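Local structure of AlgX/AlgJ SGNH hydrolase-like domain-containing protein (4NZK) at residues A[99-109]-A[327-338]; A[51-62]-A[65-76]. The protein is of unknown function but carries a DHHW domain of the SGNH hydrolase clan, which would be consistent with a hydrolase-like role at the cell envelope. All blocks are in the same frame, centred on the assembly; numbering follows the deposited sequence.

Interaction 1. Residues A[99-109]-A[327-338]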
loop_
_atom_site.group_PDB
_atom_site.type_symbol
_atom_site.label_atom_id
_atom_site.label_comp_id
_atom_site.label_asym_id
_atom_site.label_seq_id
_atom_site.Cartn_x
_atom_site.Cartn_y
_atom_site.Cartn_z
ATOM N N SER A 99 -3.549 7.809 -23.704
ATOM C CA SER A 99 -3.106 9.069 -23.118
ATOM C C SER A 99 -2.994 9.097 -21.594
ATOM O O SER A 99 -2.501 10.084 -21.037
ATOM C CB SER A 99 -4.008 10.222 -23.576
ATOM O OG SER A 99 -5.237 10.178 -22.891
ATOM N N VAL A 100 -3.436 8.028 -20.930
ATOM C CA VAL A 100 -3.343 7.910 -19.491
ATOM C C VAL A 100 -2.384 6.775 -19.230
ATOM O O VAL A 100 -2.616 5.660 -19.665
ATOM C CB VAL A 100 -4.732 7.622 -18.874
ATOM C CG1 VAL A 100 -4.610 7.436 -17.385
ATOM C CG2 VAL A 100 -5.699 8.777 -19.202
ATOM N N ASN A 101 -1.313 7.048 -18.484
ATOM C CA ASN A 101 -0.357 5.980 -18.130
ATOM C C ASN A 101 -0.861 5.258 -16.915
ATOM O O ASN A 101 -1.256 5.897 -15.948
ATOM C CB ASN A 101 1.073 6.500 -17.907
ATOM C CG ASN A 101 1.809 6.622 -19.208
ATOM O OD1 ASN A 101 1.480 5.925 -20.185
ATOM N ND2 ASN A 101 2.817 7.459 -19.243
ATOM N N VAL A 102 -0.881 3.924 -17.015
ATOM C CA VAL A 102 -1.365 3.065 -15.926
ATOM C C VAL A 102 -0.183 2.216 -15.474
ATOM O O VAL A 102 0.524 1.622 -16.309
ATOM C CB VAL A 102 -2.501 2.170 -16.397
ATOM C CG1 VAL A 102 -3.020 1.280 -15.270
ATOM C CG2 VAL A 102 -3.647 3.045 -16.986
ATOM N N PHE A 103 0.050 2.234 -14.160
ATOM C CA PHE A 103 1.188 1.582 -13.537
ATOM C C PHE A 103 0.664 0.529 -12.560
ATOM O O PHE A 103 -0.418 0.684 -11.966
ATOM C CB PHE A 103 2.009 2.576 -12.720
ATOM C CG PHE A 103 2.625 3.717 -13.499
ATOM C CD1 PHE A 103 1.877 4.824 -13.906
ATOM C CD2 PHE A 103 3.973 3.699 -13.786
ATOM C CE1 PHE A 103 2.490 5.891 -14.555
ATOM C CE2 PHE A 103 4.587 4.747 -14.455
ATOM C CZ PHE A 103 3.838 5.834 -14.853
ATOM N N ASN A 104 1.438 -0.533 -12.401
ATOM C CA ASN A 104 1.122 -1.607 -11.476
ATOM C C ASN A 104 2.310 -1.805 -10.525
ATOM O O ASN A 104 3.443 -1.941 -10.967
ATOM C CB ASN A 104 0.974 -2.893 -12.278
ATOM C CG ASN A 104 0.803 -4.105 -11.398
ATOM O OD1 ASN A 104 -0.122 -4.163 -10.616
ATOM N ND2 ASN A 104 1.727 -5.065 -11.508
HETATM N N MSE A 105 2.022 -1.839 -9.229
HETATM C CA MSE A 105 3.062 -2.123 -8.215
HETATM C C MSE A 105 2.494 -3.008 -7.142
HETATM O O MSE A 105 1.843 -2.544 -6.203
HETATM C CB MSE A 105 3.682 -0.818 -7.683
HETATM C CG MSE A 105 4.926 -1.171 -6.819
HETATM SE SE MSE A 105 5.935 0.411 -6.298
HETATM C CE MSE A 105 4.535 1.337 -5.384
ATOM N N VAL A 106 2.706 -4.311 -7.315
ATOM C CA VAL A 106 2.284 -5.313 -6.368
ATOM C C VAL A 106 3.467 -5.625 -5.479
ATOM O O VAL A 106 4.560 -5.926 -5.973
ATOM C CB VAL A 106 1.730 -6.592 -7.055
ATOM C CG1 VAL A 106 1.361 -7.641 -6.007
ATOM C CG2 VAL A 106 0.510 -6.241 -7.907
ATOM N N VAL A 107 3.247 -5.560 -4.177
ATOM C CA VAL A 107 4.363 -5.699 -3.231
ATOM C C VAL A 107 4.124 -6.872 -2.283
ATOM O O VAL A 107 2.995 -7.217 -1.985
ATOM C CB VAL A 107 4.598 -4.414 -2.422
ATOM C CG1 VAL A 107 5.085 -3.286 -3.337
ATOM C CG2 VAL A 107 3.358 -3.972 -1.647
ATOM N N PRO A 108 5.215 -7.482 -1.812
ATOM C CA PRO A 108 5.082 -8.609 -0.919
ATOM C C PRO A 108 4.854 -8.139 0.507
ATOM O O PRO A 108 5.022 -6.971 0.812
ATOM C CB PRO A 108 6.443 -9.268 -1.007
ATOM C CG PRO A 108 7.356 -8.138 -1.226
ATOM C CD PRO A 108 6.629 -7.176 -2.115
ATOM N N THR A 109 4.451 -9.082 1.348
ATOM C CA THR A 109 4.431 -8.912 2.776
ATOM C C THR A 109 5.775 -9.400 3.339
ATOM O O THR A 109 6.668 -9.860 2.585
ATOM C CB THR A 109 3.248 -9.655 3.386
ATOM O OG1 THR A 109 3.340 -11.041 3.025
ATOM C CG2 THR A 109 1.921 -9.070 2.894
ATOM N N THR A 327 -3.822 11.941 -15.313
ATOM C CA THR A 327 -2.747 11.656 -16.275
ATOM C C THR A 327 -2.035 10.321 -16.002
ATOM O O THR A 327 -1.436 9.718 -16.922
ATOM C CB THR A 327 -1.663 12.805 -16.267
ATOM O OG1 THR A 327 -1.089 12.964 -14.958
ATOM C CG2 THR A 327 -2.288 14.131 -16.643
ATOM N N ASP A 328 -2.059 9.894 -14.732
ATOM C CA ASP A 328 -1.339 8.725 -14.262
ATOM C C ASP A 328 -2.246 7.967 -13.285
ATOM O O ASP A 328 -2.873 8.574 -12.416
ATOM C CB ASP A 328 -0.079 9.141 -13.477
ATOM C CG ASP A 328 0.943 9.885 -14.332
ATOM O OD1 ASP A 328 0.840 11.138 -14.484
ATOM O OD2 ASP A 328 1.837 9.194 -14.871
ATOM N N VAL A 329 -2.266 6.643 -13.420
ATOM C CA VAL A 329 -3.026 5.787 -12.494
ATOM C C VAL A 329 -2.065 4.749 -11.943
ATOM O O VAL A 329 -1.369 4.092 -12.719
ATOM C CB VAL A 329 -4.211 5.084 -13.210
ATOM C CG1 VAL A 329 -4.945 4.176 -12.229
ATOM C CG2 VAL A 329 -5.162 6.128 -13.775
ATOM N N LEU A 330 -2.067 4.574 -10.622
ATOM C CA LEU A 330 -1.287 3.548 -9.983
ATOM C C LEU A 330 -2.214 2.566 -9.272
ATOM O O LEU A 330 -2.982 2.949 -8.418
ATOM C CB LEU A 330 -0.335 4.185 -8.970
ATOM C CG LEU A 330 0.446 3.210 -8.110
ATOM C CD1 LEU A 330 1.382 2.341 -8.937
ATOM C CD2 LEU A 330 1.230 3.976 -7.058
ATOM N N PHE A 331 -2.077 1.291 -9.629
ATOM C CA PHE A 331 -2.676 0.189 -8.897
ATOM C C PHE A 331 -1.568 -0.381 -8.008
ATOM O O PHE A 331 -0.484 -0.786 -8.512
ATOM C CB PHE A 331 -3.133 -0.912 -9.838
ATOM C CG PHE A 331 -4.383 -0.574 -10.577
ATOM C CD1 PHE A 331 -4.331 0.122 -11.763
ATOM C CD2 PHE A 331 -5.612 -0.895 -10.052
ATOM C CE1 PHE A 331 -5.495 0.431 -12.459
ATOM C CE2 PHE A 331 -6.785 -0.571 -10.723
ATOM C CZ PHE A 331 -6.715 0.099 -11.923
ATOM N N THR A 332 -1.815 -0.376 -6.703
ATOM C CA THR A 332 -0.820 -0.863 -5.781
ATOM C C THR A 332 -1.482 -1.562 -4.618
ATOM O O THR A 332 -2.451 -1.077 -4.055
ATOM C CB THR A 332 0.125 0.273 -5.356
ATOM O OG1 THR A 332 1.203 -0.273 -4.552
ATOM C CG2 THR A 332 -0.566 1.369 -4.598
HETATM N N MSE A 333 -0.928 -2.723 -4.281
HETATM C CA MSE A 333 -1.483 -3.566 -3.240
HETATM C C MSE A 333 -0.535 -4.672 -2.925
HETATM O O MSE A 333 0.435 -4.891 -3.653
HETATM C CB MSE A 333 -2.819 -4.154 -3.683
HETATM C CG MSE A 333 -2.831 -4.868 -5.041
HETATM SE SE MSE A 333 -4.773 -5.226 -5.332
HETATM C CE MSE A 333 -4.773 -3.460 -6.209
ATOM N N CYS A 334 -0.787 -5.385 -1.837
ATOM C CA CYS A 334 0.048 -6.532 -1.516
ATOM C C CYS A 334 -0.378 -7.740 -2.348
ATOM O O CYS A 334 -1.450 -7.795 -2.932
ATOM C CB CYS A 334 0.017 -6.844 -0.023
ATOM S SG CYS A 334 -1.517 -7.658 0.495
ATOM N N THR A 335 0.488 -8.736 -2.358
ATOM C CA THR A 335 0.263 -9.936 -3.144
ATOM C C THR A 335 -1.029 -10.637 -2.778
ATOM O O THR A 335 -1.759 -11.078 -3.646
ATOM C CB THR A 335 1.427 -10.909 -3.017
ATOM O OG1 THR A 335 1.852 -10.927 -1.645
ATOM C CG2 THR A 335 2.586 -10.504 -3.950
ATOM N N PHE A 336 -1.318 -10.755 -1.486
ATOM C CA PHE A 336 -2.537 -11.441 -1.081
ATOM C C PHE A 336 -3.777 -10.781 -1.710
ATOM O O PHE A 336 -4.734 -11.434 -2.091
ATOM C CB PHE A 336 -2.692 -11.392 0.423
ATOM C CG PHE A 336 -1.719 -12.230 1.192
ATOM C CD1 PHE A 336 -2.026 -13.557 1.518
ATOM C CD2 PHE A 336 -0.546 -11.692 1.684
ATOM C CE1 PHE A 336 -1.154 -14.330 2.275
ATOM C CE2 PHE A 336 0.312 -12.459 2.450
ATOM C CZ PHE A 336 0.004 -13.769 2.766
ATOM N N SER A 337 -3.767 -9.459 -1.791
ATOM C CA SER A 337 -4.890 -8.747 -2.397
ATOM C C SER A 337 -4.948 -8.981 -3.904
ATOM O O SER A 337 -6.022 -9.237 -4.447
ATOM C CB SER A 337 -4.808 -7.251 -2.159
ATOM O OG SER A 337 -5.050 -6.939 -0.830
ATOM N N ALA A 338 -3.799 -8.904 -4.586
ATOM C CA ALA A 338 -3.792 -9.025 -6.032
ATOM C C ALA A 338 -4.175 -10.418 -6.491
ATOM O O ALA A 338 -4.779 -10.548 -7.546
ATOM C CB ALA A 338 -2.425 -8.678 -6.584
HETATM O O HOH W 1 2.719 9.621 -17.297
#
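Asn101, Phe103, Met105 and Val107 exchange backbone hydrogen bonds with 327-338, each giving its N-H and taking one on its O, from Thr327 O at one end to Thr335 N, a weak bond, at the other; the pairing is parallel from Asn101 with Asp328 to Val107 with Cys334. Phe331 N to Phe103 O is almost straight, 2.9 Å with 178° at the hydrogen, whereas Met333 N to Met105 O is weak at 3.4 Å. There Thr332 OG1 also lies 2.9 Å from Met105 O, with Glu294 as its other partner.

The two strands sit side by side in the parallel part of the central sheet, between 141-142 and 282-287, as expected for the alpha/beta core of the SGNH hydrolase clan. Helix 83-96 packs over the face bearing Val102, Asn104 and Phe331, and the amide of Asn104 bonds there to Tyr85.

On that face Val102 CG1, anti to the backbone N (chi1 -180°), reaches the ring edge of Phe331, 3.8 Å from CE1. Farther along, Val106 CG1 meets Ala338 CB at 4.0 Å, bringing the strand against the first turn of helix 335-339. On the reverse face Leu330 CD1 lies against Phe103 CB.

At the start of the strands, Asp328 OD2 approaches the Phe103 ring, 3.4 Å from CE1, and a water bridges it to Asn101 ND2; OD1 takes the hydroxyl of Thr327 and a salt bridge from Arg281. Where the strand gives way to the helix, Cys334 occupies the N-cap and its SG is covalently linked to an unidentified ligand. Beyond it, Thr109 OG1 lies at the edge of the Phe336 ring, in its plane, 3.4 Å from CE2.

Interaction 2. Residues A[51-62]-A[65-76]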
loop_
_atom_site.group_PDB
_atom_site.type_symbol
_atom_site.label_atom_id
_atom_site.label_comp_id
_atom_site.label_asym_id
_atom_site.label_seq_id
_atom_site.Cartn_x
_atom_site.Cartn_y
_atom_site.Cartn_z
ATOM N N PRO A 51 17.167 -15.602 8.235
ATOM C CA PRO A 51 17.194 -15.577 9.719
ATOM C C PRO A 51 17.021 -16.945 10.410
ATOM O O PRO A 51 16.568 -17.910 9.797
ATOM C CB PRO A 51 16.024 -14.641 10.102
ATOM C CG PRO A 51 15.346 -14.191 8.817
ATOM C CD PRO A 51 15.990 -14.914 7.651
ATOM N N VAL A 52 17.392 -17.010 11.684
ATOM C CA VAL A 52 17.196 -18.191 12.545
ATOM C C VAL A 52 15.996 -17.963 13.474
ATOM O O VAL A 52 15.897 -16.887 14.073
ATOM C CB VAL A 52 18.407 -18.437 13.464
ATOM C CG1 VAL A 52 19.001 -17.134 14.002
ATOM C CG2 VAL A 52 18.054 -19.371 14.631
ATOM N N GLY A 53 15.119 -18.962 13.641
ATOM C CA GLY A 53 13.910 -18.800 14.467
ATOM C C GLY A 53 13.773 -19.658 15.714
ATOM O O GLY A 53 14.221 -20.802 15.748
ATOM N N VAL A 54 13.110 -19.108 16.730
ATOM C CA VAL A 54 12.906 -19.777 18.002
ATOM C C VAL A 54 11.421 -19.781 18.373
ATOM O O VAL A 54 10.756 -18.739 18.265
ATOM C CB VAL A 54 13.685 -19.038 19.131
ATOM C CG1 VAL A 54 13.467 -19.717 20.479
ATOM C CG2 VAL A 54 15.158 -18.943 18.789
ATOM N N ASP A 55 10.922 -20.928 18.848
ATOM C CA ASP A 55 9.554 -21.052 19.403
ATOM C C ASP A 55 8.508 -20.638 18.343
ATOM O O ASP A 55 7.598 -19.859 18.599
ATOM C CB ASP A 55 9.374 -20.243 20.718
ATOM C CG ASP A 55 10.226 -20.781 21.886
ATOM O OD1 ASP A 55 10.833 -21.870 21.759
ATOM O OD2 ASP A 55 10.285 -20.094 22.932
ATOM N N GLY A 56 8.682 -21.175 17.144
ATOM C CA GLY A 56 7.743 -20.929 16.080
ATOM C C GLY A 56 6.430 -21.683 16.333
ATOM O O GLY A 56 6.450 -22.863 16.698
ATOM N N VAL A 57 5.312 -20.976 16.177
ATOM C CA VAL A 57 3.951 -21.518 16.287
ATOM C C VAL A 57 3.122 -21.008 15.107
ATOM O O VAL A 57 3.159 -19.808 14.820
ATOM C CB VAL A 57 3.225 -21.012 17.552
ATOM C CG1 VAL A 57 1.851 -21.662 17.667
ATOM C CG2 VAL A 57 4.032 -21.299 18.797
ATOM N N GLN A 58 2.342 -21.886 14.482
ATOM C CA GLN A 58 1.452 -21.520 13.377
ATOM C C GLN A 58 -0.025 -21.550 13.787
ATOM O O GLN A 58 -0.483 -22.483 14.459
ATOM C CB GLN A 58 1.622 -22.499 12.214
ATOM C CG GLN A 58 2.950 -22.360 11.513
ATOM C CD GLN A 58 3.054 -23.162 10.246
ATOM O OE1 GLN A 58 2.154 -23.140 9.401
ATOM N NE2 GLN A 58 4.140 -23.880 10.112
ATOM N N THR A 59 -0.756 -20.498 13.444
ATOM C CA THR A 59 -2.214 -20.539 13.514
ATOM C C THR A 59 -2.777 -19.478 12.619
ATOM O O THR A 59 -2.166 -18.425 12.379
ATOM C CB THR A 59 -2.852 -20.425 14.928
ATOM O OG1 THR A 59 -4.277 -20.756 14.867
ATOM C CG2 THR A 59 -2.683 -19.026 15.502
ATOM N N ASN A 60 -3.939 -19.796 12.081
ATOM C CA ASN A 60 -4.714 -18.859 11.276
ATOM C C ASN A 60 -3.886 -18.315 10.120
ATOM O O ASN A 60 -4.057 -17.191 9.721
ATOM C CB ASN A 60 -5.280 -17.732 12.139
ATOM C CG ASN A 60 -6.273 -16.867 11.393
ATOM O OD1 ASN A 60 -7.108 -17.379 10.618
ATOM N ND2 ASN A 60 -6.214 -15.552 11.620
ATOM N N GLY A 61 -3.015 -19.151 9.571
ATOM C CA GLY A 61 -2.184 -18.748 8.422
ATOM C C GLY A 61 -1.009 -17.869 8.741
ATOM O O GLY A 61 -0.364 -17.359 7.825
ATOM N N GLN A 62 -0.719 -17.713 10.033
ATOM C CA GLN A 62 0.365 -16.880 10.519
ATOM C C GLN A 62 1.396 -17.745 11.230
ATOM O O GLN A 62 1.097 -18.785 11.800
ATOM C CB GLN A 62 -0.138 -15.833 11.520
ATOM C CG GLN A 62 -1.476 -15.196 11.195
ATOM C CD GLN A 62 -1.493 -14.486 9.867
ATOM O OE1 GLN A 62 -0.640 -13.649 9.591
ATOM N NE2 GLN A 62 -2.494 -14.793 9.048
ATOM N N VAL A 65 7.036 -16.215 15.682
ATOM C CA VAL A 65 8.386 -16.744 15.884
ATOM C C VAL A 65 9.320 -15.655 16.378
ATOM O O VAL A 65 9.131 -14.488 16.067
ATOM C CB VAL A 65 8.887 -17.351 14.553
ATOM C CG1 VAL A 65 8.931 -16.300 13.454
ATOM C CG2 VAL A 65 10.210 -18.098 14.693
ATOM N N ASP A 66 10.294 -16.037 17.212
ATOM C CA ASP A 66 11.281 -15.079 17.670
ATOM C C ASP A 66 12.513 -15.109 16.770
ATOM O O ASP A 66 13.062 -16.172 16.455
ATOM C CB ASP A 66 11.670 -15.352 19.130
ATOM C CG ASP A 66 10.558 -15.032 20.131
ATOM O OD1 ASP A 66 9.425 -14.732 19.731
ATOM O OD2 ASP A 66 10.827 -15.094 21.353
ATOM N N ILE A 67 12.922 -13.934 16.337
ATOM C CA ILE A 67 14.089 -13.793 15.463
ATOM C C ILE A 67 14.978 -12.711 16.046
ATOM O O ILE A 67 14.535 -11.573 16.223
ATOM C CB ILE A 67 13.679 -13.364 14.043
ATOM C CG1 ILE A 67 12.685 -14.344 13.423
ATOM C CG2 ILE A 67 14.912 -13.261 13.139
ATOM C CD1 ILE A 67 12.090 -13.860 12.097
ATOM N N ASP A 68 16.214 -13.083 16.377
ATOM C CA ASP A 68 17.182 -12.128 16.918
ATOM C C ASP A 68 16.611 -11.342 18.098
ATOM O O ASP A 68 16.750 -10.114 18.188
ATOM C CB ASP A 68 17.658 -11.191 15.792
ATOM C CG ASP A 68 18.408 -11.942 14.668
ATOM O OD1 ASP A 68 19.096 -12.967 14.957
ATOM O OD2 ASP A 68 18.317 -11.493 13.498
ATOM N N GLY A 69 15.941 -12.079 18.992
ATOM C CA GLY A 69 15.414 -11.514 20.236
ATOM C C GLY A 69 14.100 -10.757 20.137
ATOM O O GLY A 69 13.650 -10.185 21.133
ATOM N N HIS A 70 13.469 -10.731 18.953
ATOM C CA HIS A 70 12.186 -10.030 18.785
ATOM C C HIS A 70 11.153 -10.999 18.215
ATOM O O HIS A 70 11.464 -11.816 17.362
ATOM C CB HIS A 70 12.273 -8.816 17.836
ATOM C CG HIS A 70 12.749 -7.534 18.473
ATOM N ND1 HIS A 70 12.001 -6.820 19.388
ATOM C CD2 HIS A 70 13.871 -6.806 18.266
ATOM C CE1 HIS A 70 12.654 -5.728 19.740
ATOM N NE2 HIS A 70 13.793 -5.696 19.073
ATOM N N THR A 71 9.932 -10.867 18.680
ATOM C CA THR A 71 8.844 -11.691 18.183
ATOM C C THR A 71 8.259 -11.054 16.934
ATOM O O THR A 71 7.906 -9.861 16.900
ATOM C CB THR A 71 7.741 -11.832 19.237
ATOM O OG1 THR A 71 8.312 -12.393 20.434
ATOM C CG2 THR A 71 6.607 -12.730 18.736
ATOM N N TRP A 72 8.074 -11.902 15.938
ATOM C CA TRP A 72 7.386 -11.520 14.727
ATOM C C TRP A 72 6.103 -12.333 14.557
ATOM O O TRP A 72 6.038 -13.490 14.954
ATOM C CB TRP A 72 8.239 -11.882 13.523
ATOM C CG TRP A 72 9.435 -11.061 13.301
ATOM C CD1 TRP A 72 10.565 -11.028 14.065
ATOM C CD2 TRP A 72 9.688 -10.230 12.165
ATOM N NE1 TRP A 72 11.473 -10.183 13.500
ATOM C CE2 TRP A 72 10.969 -9.688 12.333
ATOM C CE3 TRP A 72 8.930 -9.851 11.047
ATOM C CZ2 TRP A 72 11.540 -8.803 11.397
ATOM C CZ3 TRP A 72 9.499 -8.994 10.125
ATOM C CH2 TRP A 72 10.784 -8.470 10.324
ATOM N N GLY A 73 5.112 -11.713 13.919
ATOM C CA GLY A 73 3.969 -12.412 13.349
ATOM C C GLY A 73 4.104 -12.212 11.845
ATOM O O GLY A 73 4.177 -11.063 11.376
ATOM N N ILE A 74 4.147 -13.331 11.102
ATOM C CA ILE A 74 4.367 -13.345 9.652
ATOM C C ILE A 74 3.298 -14.139 8.966
ATOM O O ILE A 74 3.080 -15.328 9.281
ATOM C CB ILE A 74 5.741 -13.961 9.331
ATOM C CG1 ILE A 74 6.828 -13.179 10.075
ATOM C CG2 ILE A 74 5.963 -13.993 7.799
ATOM C CD1 ILE A 74 8.221 -13.732 9.935
ATOM N N SER A 75 2.631 -13.511 8.003
ATOM C CA SER A 75 1.573 -14.211 7.264
ATOM C C SER A 75 2.244 -15.119 6.222
ATOM O O SER A 75 3.081 -14.675 5.438
ATOM C CB SER A 75 0.682 -13.198 6.539
ATOM O OG SER A 75 -0.014 -12.343 7.393
ATOM N N LEU A 76 1.856 -16.388 6.221
ATOM C CA LEU A 76 2.364 -17.347 5.267
ATOM C C LEU A 76 1.584 -17.220 3.958
ATOM O O LEU A 76 0.399 -16.957 3.949
ATOM C CB LEU A 76 2.286 -18.766 5.842
ATOM C CG LEU A 76 3.124 -18.918 7.137
ATOM C CD1 LEU A 76 2.803 -20.213 7.865
ATOM C CD2 LEU A 76 4.618 -18.790 6.910
HETATM O O HOH W 2 16.905 -16.001 16.206
HETATM O O HOH W 3 -1.606 -16.291 5.608
#
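Gln62 sets CG anti to its carbonyl carbon and then folds at chi2 (-59°), which brings OE1 to Ser75 OG, on a side chain that turns to the same side of the sheet. Ser75 OG donates to Gln62 OE1 at 2.6 Å, in the carbonyl plane and on a lone pair. The other end of the amide is held too: Gln62 NE2 gives a bond of 2.9 Å to Asn60 O, within the turn, so the flat group is fixed at both its oxygen and its nitrogen. An alanine here would remove both bonds and is likely to leave the Ser75 hydroxyl without its acceptor and the turn less firmly braced.

Strands 53-59, 62-67 and 70-75 form an antiparallel meander, joined by type I' turns at Thr59-Gln62 and Ile67-His70. Each turn has glycine in its third place, Gly61 and Gly69, both with positive phi. Gly61 O accepts Leu76 N at 2.9 Å, and a water bridges that same oxygen to Leu76 O. Leu76 CD1 then comes up to the amide of Gln58, 3.4 Å from OE1, the two side chains crossing at about a right angle.

At the far end Val54 and Asp66 make a hydrogen-bonded pair, each N-H reaching the other's O in the carbonyl plane. Val65 CG2 packs 3.8 Å from Gly53 CA. Asp66 OD1 takes Thr71 OG1 from above the carboxylate plane and a salt bridge from Arg212, while Pro51 CB rests on Ile67 CG2, 3.5 Å away.

From the N terminus the chain first makes interaction 2, where the ends of 51-62 and 65-76 are only three residues apart: a local closure that ties the small antiparallel sheet together. Helix 83-96 then leads to strand 101-107, which opens interaction 1; this closes only at 327-338, after 217 intervening residues that include strands 141-142 and 282-287, its flanking neighbours in the central sheet. The two contacts follow in series, neither enclosing nor crossing the other. Although their centres lie about 29 Å apart, they meet at one point: the Phe336 ring packs on Ser75 and Leu76, with Phe336 CZ 3.4 Å from Leu76 O, joining helix 335-339 to the end of the meander.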